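Local coordinates for acyl-CoA dehydrogenase family protein (Porphyromonas gingivalis, PDB 2OKU) that is the helical C-terminal domain of a probable FAD-dependent acyl-CoA dehydrogenase, an oxidoreductase expected to desaturate acyl-CoA thioesters, at residues A[47-52]-A[109-114]; A[18-23]-A[75-80]. One frame throughout, in Å; residues are numbered along the deposited sequence.

Interaction 1. Residues A[47-52]-A[109-114]; sequences ALIAFV and IDSYVR
Residues 47-52 and 109-114 face each other as two helical turns running nearly parallel, with axes 10.6 Å apart and inclined by 13°. The backbones come nearest at Leu48 and Asp110, whose CA atoms are 6.6 Å apart. Leu48 fits into a hole formed by Ile109, Asp110, Val113 and Arg114. Its CG lies anti to the backbone N (chi1 -171°), which sends both methyls across the interface. CD2 meets Ile109 CG2, while CD1 packs against Val113 CG1 at 3.7 Å and also touches the Asp110–Arg114 pair. One turn on, Val52 CG2 presses on Val113 CG1 at 3.5 Å, a tight fit.

Arg114 closes the solvent side. Its aliphatic chain is extended, and CG sits over the centre of the Phe51 ring, 4.1 Å from the centroid, in a CH-pi contact. The guanidinium extends across to residues 47-52, with NH1 near Phe51 CD1 and NH2 beside Ala47. Its NE binds Asp110 OD1 of its own helix at 2.9 Å in a salt bridge, with an N-H...O angle of 165°. OD1 is approached on its syn side but well out of the carboxylate plane. This pair fixes the arginine beside Leu48 and Phe51. Asp110 OD2 has a further weak, long ion pair with Arg44. Leu48 makes the knob-into-hole contact that joins helix 32-53 to helix 92-115 within the helical bundle of the acyl-CoA dehydrogenase C-terminal domain.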
loop_
_atom_site.group_PDB
_atom_site.type_symbol
_atom_site.label_atom_id
_atom_site.label_comp_id
_atom_site.label_asym_id
_atom_site.label_seq_id
_atom_site.Cartn_x
_atom_site.Cartn_y
_atom_site.Cartn_z
ATOM N N ALA A 47 -6.844 -12.489 14.629
ATOM C CA ALA A 47 -6.812 -13.905 15.010
ATOM C C ALA A 47 -5.375 -14.369 15.205
ATOM O O ALA A 47 -5.091 -15.091 16.145
ATOM C CB ALA A 47 -7.517 -14.776 13.978
ATOM N N LEU A 48 -4.469 -13.944 14.334
ATOM C CA LEU A 48 -3.048 -14.352 14.448
ATOM C C LEU A 48 -2.387 -13.741 15.691
ATOM O O LEU A 48 -1.633 -14.405 16.389
ATOM C CB LEU A 48 -2.249 -13.983 13.196
ATOM C CG LEU A 48 -0.839 -14.581 13.161
ATOM C CD1 LEU A 48 -0.915 -16.123 13.036
ATOM C CD2 LEU A 48 -0.003 -13.970 12.012
ATOM N N ILE A 49 -2.706 -12.476 15.976
ATOM C CA ILE A 49 -2.225 -11.846 17.205
ATOM C C ILE A 49 -2.686 -12.647 18.420
ATOM O O ILE A 49 -1.861 -12.931 19.291
ATOM C CB ILE A 49 -2.696 -10.376 17.308
ATOM C CG1 ILE A 49 -1.972 -9.567 16.228
ATOM C CG2 ILE A 49 -2.450 -9.805 18.747
ATOM C CD1 ILE A 49 -2.586 -8.168 15.902
ATOM N N ALA A 50 -3.978 -13.017 18.458
ATOM C CA ALA A 50 -4.548 -13.862 19.536
ATOM C C ALA A 50 -3.857 -15.213 19.635
ATOM O O ALA A 50 -3.575 -15.689 20.743
ATOM C CB ALA A 50 -6.058 -14.060 19.351
ATOM N N PHE A 51 -3.606 -15.836 18.491
ATOM C CA PHE A 51 -2.881 -17.110 18.444
ATOM C C PHE A 51 -1.552 -17.027 19.210
ATOM O O PHE A 51 -1.203 -17.948 19.967
ATOM C CB PHE A 51 -2.671 -17.577 16.996
ATOM C CG PHE A 51 -1.747 -18.751 16.867
ATOM C CD1 PHE A 51 -2.234 -20.044 16.990
ATOM C CD2 PHE A 51 -0.395 -18.566 16.661
ATOM C CE1 PHE A 51 -1.371 -21.152 16.889
ATOM C CE2 PHE A 51 0.467 -19.645 16.553
ATOM C CZ PHE A 51 -0.011 -20.938 16.662
ATOM N N VAL A 52 -0.825 -15.934 19.022
ATOM C CA VAL A 52 0.478 -15.725 19.678
ATOM C C VAL A 52 0.329 -15.291 21.152
ATOM O O VAL A 52 0.922 -15.916 22.049
ATOM C CB VAL A 52 1.354 -14.682 18.921
ATOM C CG1 VAL A 52 2.654 -14.391 19.692
ATOM C CG2 VAL A 52 1.677 -15.154 17.475
ATOM N N ILE A 109 2.867 -14.952 6.328
ATOM C CA ILE A 109 3.052 -14.670 7.749
ATOM C C ILE A 109 2.200 -15.617 8.587
ATOM O O ILE A 109 2.700 -16.254 9.504
ATOM C CB ILE A 109 2.718 -13.217 8.136
ATOM C CG1 ILE A 109 3.629 -12.205 7.424
ATOM C CG2 ILE A 109 2.807 -13.068 9.691
ATOM C CD1 ILE A 109 3.116 -10.735 7.424
ATOM N N ASP A 110 0.909 -15.699 8.278
ATOM C CA ASP A 110 -0.005 -16.574 9.029
ATOM C C ASP A 110 0.484 -18.051 9.079
ATOM O O ASP A 110 0.515 -18.658 10.136
ATOM C CB ASP A 110 -1.397 -16.514 8.390
ATOM C CG ASP A 110 -2.429 -17.210 9.227
ATOM O OD1 ASP A 110 -2.814 -16.652 10.248
ATOM O OD2 ASP A 110 -2.844 -18.312 8.845
ATOM N N SER A 111 0.865 -18.584 7.927
ATOM C CA SER A 111 1.394 -19.947 7.783
ATOM C C SER A 111 2.668 -20.171 8.631
ATOM O O SER A 111 2.756 -21.127 9.404
ATOM C CB SER A 111 1.633 -20.232 6.299
ATOM O OG SER A 111 2.190 -21.526 6.116
ATOM N N TYR A 112 3.618 -19.251 8.506
ATOM C CA TYR A 112 4.853 -19.303 9.271
ATOM C C TYR A 112 4.628 -19.269 10.767
ATOM O O TYR A 112 5.128 -20.120 11.489
ATOM C CB TYR A 112 5.815 -18.168 8.871
ATOM C CG TYR A 112 7.060 -18.182 9.767
ATOM C CD1 TYR A 112 8.148 -18.981 9.442
ATOM C CD2 TYR A 112 7.111 -17.434 10.917
ATOM C CE1 TYR A 112 9.286 -19.029 10.256
ATOM C CE2 TYR A 112 8.249 -17.453 11.744
ATOM C CZ TYR A 112 9.330 -18.265 11.391
ATOM O OH TYR A 112 10.452 -18.303 12.186
ATOM N N VAL A 113 3.875 -18.274 11.234
ATOM C CA VAL A 113 3.626 -18.094 12.666
ATOM C C VAL A 113 2.873 -19.272 13.278
ATOM O O VAL A 113 3.207 -19.736 14.388
ATOM C CB VAL A 113 2.905 -16.758 12.940
ATOM C CG1 VAL A 113 2.451 -16.649 14.412
ATOM C CG2 VAL A 113 3.828 -15.599 12.528
ATOM N N ARG A 114 1.877 -19.768 12.553
ATOM C CA ARG A 114 1.087 -20.903 13.022
ATOM C C ARG A 114 1.846 -22.244 13.005
ATOM O O ARG A 114 1.533 -23.135 13.792
ATOM C CB ARG A 114 -0.224 -20.982 12.233
ATOM C CG ARG A 114 -1.190 -19.848 12.640
ATOM C CD ARG A 114 -2.509 -19.912 11.874
ATOM N NE ARG A 114 -3.340 -18.752 12.197
ATOM C CZ ARG A 114 -4.141 -18.682 13.255
ATOM N NH1 ARG A 114 -4.249 -19.715 14.079
ATOM N NH2 ARG A 114 -4.865 -17.593 13.470
#

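Interaction 2. Residues A[18-23]-A[75-80]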
loop_
_atom_site.group_PDB
_atom_site.type_symbol
_atom_site.label_atom_id
_atom_site.label_comp_id
_atom_site.label_asym_id
_atom_site.label_seq_id
_atom_site.Cartn_x
_atom_site.Cartn_y
_atom_site.Cartn_z
ATOM N N ILE A 18 -10.132 0.422 11.888
ATOM C CA ILE A 18 -10.632 -0.233 10.705
ATOM C C ILE A 18 -12.133 -0.507 10.850
ATOM O O ILE A 18 -12.922 -0.170 9.965
ATOM C CB ILE A 18 -9.894 -1.568 10.443
ATOM C CG1 ILE A 18 -8.507 -1.253 9.824
ATOM C CG2 ILE A 18 -10.777 -2.491 9.542
ATOM C CD1 ILE A 18 -7.564 -2.445 9.746
ATOM N N ARG A 19 -12.527 -1.104 11.958
ATOM C CA ARG A 19 -13.911 -1.519 12.120
ATOM C C ARG A 19 -14.862 -0.348 12.374
ATOM O O ARG A 19 -15.983 -0.326 11.855
ATOM C CB ARG A 19 -14.025 -2.554 13.233
ATOM C CG ARG A 19 -13.432 -3.862 12.836
ATOM C CD ARG A 19 -13.260 -4.769 14.014
ATOM N NE ARG A 19 -12.749 -6.046 13.587
ATOM C CZ ARG A 19 -12.276 -6.983 14.399
ATOM N NH1 ARG A 19 -12.247 -6.791 15.710
ATOM N NH2 ARG A 19 -11.849 -8.124 13.880
ATOM N N GLU A 20 -14.395 0.630 13.142
ATOM C CA GLU A 20 -15.235 1.737 13.604
ATOM C C GLU A 20 -15.279 2.899 12.615
ATOM O O GLU A 20 -16.281 3.613 12.561
ATOM C CB GLU A 20 -14.792 2.194 15.023
ATOM C CG GLU A 20 -15.002 1.111 16.081
ATOM C CD GLU A 20 -14.251 1.333 17.434
ATOM O OE1 GLU A 20 -13.808 2.453 17.750
ATOM O OE2 GLU A 20 -14.117 0.337 18.191
ATOM N N GLU A 21 -14.232 3.086 11.812
ATOM C CA GLU A 21 -14.169 4.165 10.834
ATOM C C GLU A 21 -14.078 3.658 9.393
ATOM O O GLU A 21 -14.971 3.917 8.581
ATOM C CB GLU A 21 -12.987 5.106 11.097
ATOM C CG GLU A 21 -12.930 6.266 10.111
ATOM C CD GLU A 21 -11.773 7.248 10.354
ATOM O OE1 GLU A 21 -11.204 7.239 11.458
ATOM O OE2 GLU A 21 -11.474 8.045 9.431
ATOM N N TYR A 22 -12.994 2.972 9.052
ATOM C CA TYR A 22 -12.762 2.679 7.626
ATOM C C TYR A 22 -13.826 1.748 7.039
ATOM O O TYR A 22 -14.269 1.936 5.900
ATOM C CB TYR A 22 -11.387 2.091 7.397
ATOM C CG TYR A 22 -10.218 2.933 7.820
ATOM C CD1 TYR A 22 -10.273 4.322 7.820
ATOM C CD2 TYR A 22 -9.022 2.327 8.213
ATOM C CE1 TYR A 22 -9.181 5.084 8.221
ATOM C CE2 TYR A 22 -7.922 3.087 8.588
ATOM C CZ TYR A 22 -8.000 4.462 8.585
ATOM O OH TYR A 22 -6.897 5.207 8.963
ATOM N N GLN A 23 -14.216 0.733 7.796
ATOM C CA GLN A 23 -15.240 -0.197 7.315
ATOM C C GLN A 23 -16.645 0.432 7.274
ATOM O O GLN A 23 -17.571 -0.182 6.743
ATOM C CB GLN A 23 -15.266 -1.469 8.161
ATOM C CG GLN A 23 -14.134 -2.477 7.815
ATOM C CD GLN A 23 -14.446 -3.216 6.515
ATOM O OE1 GLN A 23 -15.575 -3.668 6.325
ATOM N NE2 GLN A 23 -13.456 -3.345 5.621
ATOM N N ALA A 75 -3.412 -5.092 6.418
ATOM C CA ALA A 75 -4.813 -4.700 6.552
ATOM C C ALA A 75 -5.032 -3.190 6.553
ATOM O O ALA A 75 -5.946 -2.717 5.884
ATOM C CB ALA A 75 -5.437 -5.332 7.824
ATOM N N VAL A 76 -4.226 -2.444 7.315
ATOM C CA VAL A 76 -4.328 -0.982 7.367
ATOM C C VAL A 76 -4.053 -0.364 6.014
ATOM O O VAL A 76 -4.885 0.408 5.484
ATOM C CB VAL A 76 -3.378 -0.381 8.418
ATOM C CG1 VAL A 76 -3.370 1.190 8.348
ATOM C CG2 VAL A 76 -3.747 -0.901 9.847
ATOM N N PHE A 77 -2.912 -0.738 5.436
ATOM C CA PHE A 77 -2.476 -0.196 4.141
ATOM C C PHE A 77 -3.568 -0.417 3.108
ATOM O O PHE A 77 -3.886 0.486 2.331
ATOM C CB PHE A 77 -1.183 -0.867 3.695
ATOM C CG PHE A 77 0.075 -0.379 4.405
ATOM C CD1 PHE A 77 0.045 0.473 5.509
ATOM C CD2 PHE A 77 1.316 -0.830 3.957
ATOM C CE1 PHE A 77 1.224 0.896 6.118
ATOM C CE2 PHE A 77 2.493 -0.429 4.573
ATOM C CZ PHE A 77 2.455 0.431 5.658
ATOM N N GLY A 78 -4.149 -1.618 3.106
ATOM C CA GLY A 78 -5.179 -1.986 2.128
ATOM C C GLY A 78 -6.374 -1.060 2.212
ATOM O O GLY A 78 -6.951 -0.620 1.190
ATOM N N HIS A 79 -6.750 -0.724 3.449
ATOM C CA HIS A 79 -7.825 0.254 3.654
ATOM C C HIS A 79 -7.457 1.633 3.130
ATOM O O HIS A 79 -8.308 2.280 2.541
ATOM C CB HIS A 79 -8.230 0.335 5.124
ATOM C CG HIS A 79 -9.130 -0.779 5.568
ATOM N ND1 HIS A 79 -8.641 -1.959 6.076
ATOM C CD2 HIS A 79 -10.477 -0.899 5.561
ATOM C CE1 HIS A 79 -9.655 -2.761 6.368
ATOM N NE2 HIS A 79 -10.786 -2.137 6.073
ATOM N N LEU A 80 -6.214 2.094 3.337
ATOM C CA LEU A 80 -5.822 3.414 2.839
ATOM C C LEU A 80 -5.945 3.476 1.327
ATOM O O LEU A 80 -6.406 4.476 0.755
ATOM C CB LEU A 80 -4.404 3.770 3.265
ATOM C CG LEU A 80 -4.150 3.777 4.758
ATOM C CD1 LEU A 80 -2.660 4.039 5.042
ATOM C CD2 LEU A 80 -5.032 4.822 5.446
#
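Gln23 NE2 reaches across the contact and donates both to His79 NE2 and to Lys35 O of helix 32-53. Its bond to His79 NE2 is 3.0 Å long and almost straight (176°). The acceptor lies in the amide plane of Gln23, while the donor is tilted 15° from the imidazole plane. The amide and ring planes stand nearly perpendicular. Gln23 reaches the ring because its chain bends at chi2 (-76°).

On the far side of the imidazole, His79 ND1 donates to Ala75 O, one turn back on its own helix, at 2.8 Å. Ala75 O also accepts the backbone N-H of His79, and the two donors come from opposite faces of the carbonyl plane. Both ring nitrogens are therefore engaged, which holds the ring's rotation. This pattern is consistent with a neutral imidazole protonated on ND1.

Ile18 covers one face of the ring. Its CG1 lies 4.1 Å from the centroid of His79, offset toward the rim, and its CG2 comes within 3.4 Å of His79 CE1. Ile18 CD1 continues to Ala75 CB and Val76 CG2. Tyr22 packs with CB against His79 CD2 at 3.6 Å. The two rings are slid apart and barely overlap. The tyrosine's far end reaches Leu80, whose CD2 is 4.0 Å from Tyr22 OH.

On the other side of helix 58-87, Phe77 makes edge-to-face contacts with Tyr98 and Phe91 of the second subunit. Leu38 and Thr42 of helix 32-53 also touch His79. The histidine joins segment 18-23, which carries a pi-type turn (Gln23 N to Ile18 O), to helix 58-87, in near-parallel helix packing within the domain's all-helical fold.

Interactions 1 and 2 lie on opposite sides of the chain's centre, with centres about 20 Å apart. They do not touch and share no helix. Helix 32-53 still relates them: it supplies residues 47-52 to interaction 1, and elsewhere it packs against His79 and Gln23 of interaction 2. Both pair nearly parallel helical segments. Interaction 1 is mostly buried, with an aliphatic centre around Leu48 and an Arg114–Phe51 contact beside it. Its ion pair lies within one helix, from the buried Asp110 to the exposed Arg114, and no hydrogen bond crosses. Interaction 2 is partly buried and places a polar link across the interface, beside the apolar contacts of Ile18. Only interaction 2 also borders the second subunit.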